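Probable zinc protease (Pseudomonas aeruginosa, PDB 4NNZ) probably acts as one subunit of a heterodimeric M16-family zinc metallopeptidase. Local coordinates at residues A[184-189]-A[217-222]. Residues are numbered along the deposited sequence; the frame is centred on the assembly and turned at random.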
ATOM      1  N   TRP A 184      16.279  11.832   4.846  1.00 45.31           N
ATOM      2  CA  TRP A 184      15.723  12.552   3.730  1.00 39.55           C
ATOM      3  C   TRP A 184      15.908  14.036   3.695  1.00 41.35           C
ATOM      4  O   TRP A 184      15.807  14.625   2.658  1.00 45.11           O
ATOM      5  CB  TRP A 184      14.248  12.270   3.631  1.00 35.66           C
ATOM      6  CG  TRP A 184      13.902  10.891   3.416  1.00 35.05           C
ATOM      7  CD1 TRP A 184      13.313  10.084   4.284  1.00 35.41           C
ATOM      8  CD2 TRP A 184      14.060  10.147   2.224  1.00 32.55           C
ATOM      9  NE1 TRP A 184      13.107   8.875   3.739  1.00 33.76           N
ATOM     10  CE2 TRP A 184      13.561   8.896   2.460  1.00 30.88           C
ATOM     11  CE3 TRP A 184      14.589  10.421   0.981  1.00 36.28           C
ATOM     12  CZ2 TRP A 184      13.564   7.932   1.523  1.00 33.94           C
ATOM     13  CZ3 TRP A 184      14.594   9.461   0.064  1.00 34.73           C
ATOM     14  CH2 TRP A 184      14.099   8.234   0.329  1.00 35.44           C
ATOM     15  N   TYR A 185      16.123  14.649   4.833  1.00 43.89           N
ATOM     16  CA  TYR A 185      16.295  16.071   4.857  1.00 44.57           C
ATOM     17  C   TYR A 185      17.731  16.389   4.609  1.00 43.67           C
ATOM     18  O   TYR A 185      18.470  16.670   5.505  1.00 53.81           O
ATOM     19  CB  TYR A 185      15.839  16.622   6.185  1.00 47.67           C
ATOM     20  CG  TYR A 185      14.409  17.023   6.201  1.00 48.80           C
ATOM     21  CD1 TYR A 185      13.412  16.120   5.930  1.00 50.52           C
ATOM     22  CD2 TYR A 185      14.051  18.298   6.488  1.00 50.83           C
ATOM     23  CE1 TYR A 185      12.095  16.491   5.935  1.00 47.80           C
ATOM     24  CE2 TYR A 185      12.740  18.669   6.500  1.00 52.98           C
ATOM     25  CZ  TYR A 185      11.776  17.761   6.219  1.00 49.33           C
ATOM     26  OH  TYR A 185      10.496  18.156   6.235  1.00 48.43           O
ATOM     27  N   ALA A 186      18.129  16.301   3.376  1.00 41.46           N
ATOM     28  CA  ALA A 186      19.493  16.481   3.050  1.00 45.37           C
ATOM     29  C   ALA A 186      19.613  17.392   1.859  1.00 47.88           C
ATOM     30  O   ALA A 186      18.732  17.455   1.041  1.00 43.36           O
ATOM     31  CB  ALA A 186      20.126  15.156   2.771  1.00 43.64           C
ATOM     32  N   PRO A 187      20.760  18.039   1.715  1.00 43.29           N
ATOM     33  CA  PRO A 187      20.982  19.058   0.705  1.00 40.73           C
ATOM     34  C   PRO A 187      20.817  18.516  -0.666  1.00 41.54           C
ATOM     35  O   PRO A 187      20.328  19.186  -1.520  1.00 44.26           O
ATOM     36  CB  PRO A 187      22.420  19.442   0.933  1.00 45.19           C
ATOM     37  CG  PRO A 187      22.742  18.988   2.310  1.00 47.49           C
ATOM     38  CD  PRO A 187      21.563  18.316   2.895  1.00 43.01           C
ATOM     39  N   ASN A 188      21.185  17.275  -0.855  1.00 43.88           N
ATOM     40  CA  ASN A 188      21.072  16.666  -2.139  1.00 40.18           C
ATOM     41  C   ASN A 188      19.685  16.123  -2.361  1.00 41.76           C
ATOM     42  O   ASN A 188      19.401  15.561  -3.381  1.00 44.68           O
ATOM     43  CB  ASN A 188      22.134  15.613  -2.346  1.00 41.25           C
ATOM     44  CG  ASN A 188      22.269  14.672  -1.184  1.00 40.67           C
ATOM     45  OD1 ASN A 188      22.613  15.068  -0.100  1.00 36.87           O
ATOM     46  ND2 ASN A 188      22.029  13.417  -1.429  1.00 37.87           N
ATOM     47  N   ASN A 189      18.816  16.306  -1.387  1.00 40.34           N
ATOM     48  CA  ASN A 189      17.416  16.015  -1.559  1.00 38.00           C
ATOM     49  C   ASN A 189      16.555  17.239  -1.619  1.00 35.35           C
ATOM     50  O   ASN A 189      15.383  17.148  -1.502  1.00 35.43           O
ATOM     51  CB  ASN A 189      16.921  15.094  -0.470  1.00 38.14           C
ATOM     52  CG  ASN A 189      15.750  14.280  -0.904  1.00 42.15           C
ATOM     53  OD1 ASN A 189      15.632  13.934  -2.045  1.00 44.29           O
ATOM     54  ND2 ASN A 189      14.874  13.995  -0.001  1.00 41.30           N
ATOM     55  N   ARG A 217      24.570  13.673   2.100  1.00 56.51           N
ATOM     56  CA  ARG A 217      24.256  12.456   2.806  1.00 60.70           C
ATOM     57  C   ARG A 217      23.715  11.467   1.816  1.00 58.70           C
ATOM     58  O   ARG A 217      22.959  11.849   0.981  1.00 52.18           O
ATOM     59  CB  ARG A 217      23.169  12.697   3.841  1.00 69.74           C
ATOM     60  CG  ARG A 217      23.453  13.725   4.906  1.00 76.45           C
ATOM     61  CD  ARG A 217      22.635  13.485   6.164  1.00 83.30           C
ATOM     62  NE  ARG A 217      21.371  14.210   6.187  1.00 92.54           N
ATOM     63  CZ  ARG A 217      21.261  15.530   6.276  1.00 97.80           C
ATOM     64  NH1 ARG A 217      21.537  16.279   5.221  1.00 93.80           N
ATOM     65  NH2 ARG A 217      20.875  16.105   7.415  1.00 96.82           N
ATOM     66  N   GLN A 218      24.082  10.196   1.924  1.00 59.88           N
ATOM     67  CA  GLN A 218      23.550   9.183   1.053  1.00 61.13           C
ATOM     68  C   GLN A 218      22.085   9.010   1.311  1.00 55.08           C
ATOM     69  O   GLN A 218      21.634   9.052   2.425  1.00 57.39           O
ATOM     70  CB  GLN A 218      24.264   7.867   1.253  1.00 66.06           C
ATOM     71  CG  GLN A 218      23.742   6.759   0.379  1.00 66.93           C
ATOM     72  CD  GLN A 218      24.451   6.688  -0.933  1.00 66.53           C
ATOM     73  OE1 GLN A 218      23.833   6.588  -1.969  1.00 65.42           O
ATOM     74  NE2 GLN A 218      25.754   6.739  -0.893  1.00 69.05           N
ATOM     75  N   LEU A 219      21.345   8.822   0.254  1.00 50.36           N
ATOM     76  CA  LEU A 219      19.940   8.833   0.356  1.00 45.48           C
ATOM     77  C   LEU A 219      19.477   7.440   0.237  1.00 43.36           C
ATOM     78  O   LEU A 219      20.149   6.611  -0.295  1.00 46.28           O
ATOM     79  CB  LEU A 219      19.347   9.654  -0.765  1.00 43.24           C
ATOM     80  CG  LEU A 219      18.710  10.968  -0.425  1.00 41.59           C
ATOM     81  CD1 LEU A 219      19.536  11.678   0.599  1.00 40.45           C
ATOM     82  CD2 LEU A 219      18.617  11.801  -1.670  1.00 41.32           C
ATOM     83  N   PRO A 220      18.271   7.186   0.677  1.00 43.15           N
ATOM     84  CA  PRO A 220      17.640   5.916   0.413  1.00 44.59           C
ATOM     85  C   PRO A 220      17.197   5.871  -1.011  1.00 48.39           C
ATOM     86  O   PRO A 220      17.224   6.870  -1.679  1.00 43.20           O
ATOM     87  CB  PRO A 220      16.457   5.934   1.331  1.00 44.99           C
ATOM     88  CG  PRO A 220      16.905   6.743   2.457  1.00 43.89           C
ATOM     89  CD  PRO A 220      17.698   7.827   1.855  1.00 42.48           C
ATOM     90  N   PRO A 221      16.884   4.710  -1.513  1.00 56.45           N
ATOM     91  CA  PRO A 221      16.438   4.602  -2.885  1.00 55.31           C
ATOM     92  C   PRO A 221      15.078   5.205  -3.022  1.00 53.71           C
ATOM     93  O   PRO A 221      14.257   5.044  -2.166  1.00 53.65           O
ATOM     94  CB  PRO A 221      16.378   3.113  -3.117  1.00 58.21           C
ATOM     95  CG  PRO A 221      16.712   2.477  -1.830  1.00 59.32           C
ATOM     96  CD  PRO A 221      16.683   3.478  -0.765  1.00 56.00           C
ATOM     97  N   ALA A 222      14.860   5.932  -4.094  1.00 57.89           N
ATOM     98  CA  ALA A 222      13.570   6.513  -4.335  1.00 55.84           C
ATOM     99  C   ALA A 222      13.028   6.109  -5.678  1.00 52.00           C
ATOM    100  O   ALA A 222      13.631   6.363  -6.673  1.00 50.51           O
ATOM    101  CB  ALA A 222      13.680   8.015  -4.254  1.00 54.42           C
TER
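Asn188 grips the backbone of Arg217 with both ends of its carboxamide, an example of a side-chain amide pairing with one residue's N-H and C=O, much as a neighbouring strand would. Asn188 OD1 accepts a nearly straight bond from Arg217 N (3.3 Å, N-H...O angle 170°), with the donor tilted from the carbonyl plane, while Asn188 ND2 donates to Arg217 O at 3.0 Å. The amide reaches both atoms because CG sits between the backbone N and the carbonyl carbon (chi1 47°), and the paired bonds fix its rotation. A second asparagine works within its own loop: Asn189 ND2 meets a lone pair of Trp184 O at 2.9 Å, the same carbonyl that takes a weak bond from Ala186 N across the inverse gamma turn centred on Tyr185.

In the fold, residues 184-189 carry the chain from helix 174-184 into strand 190-196 of the six-stranded sheet, and 217-222 belong to the long connection between helix 200-211 and strand 233-240 of the five-stranded sheet. This linker is pinned to the turn between helix and first sheet.

Pro220 lies over one face of the Trp184 indole in a CH-pi contact, Pro220 CD 3.9 Å from the six-membered ring centroid and 10° off the normal; Trp180 and Tyr41 meet the same indole edge-to-face. Leu219 CD1 packs against Ala186 CB (4.1 Å), and Leu219 CD2 makes van der Waals contact with the Asn189 carboxamide.

The Arg217 guanidinium, on a chain bent at chi3, has Tyr185 O over one face, not hydrogen-bonded, and Pro187 CD at its edge; Arg217 NE bonds to Glu182 O near the C-terminal end of helix 174-184.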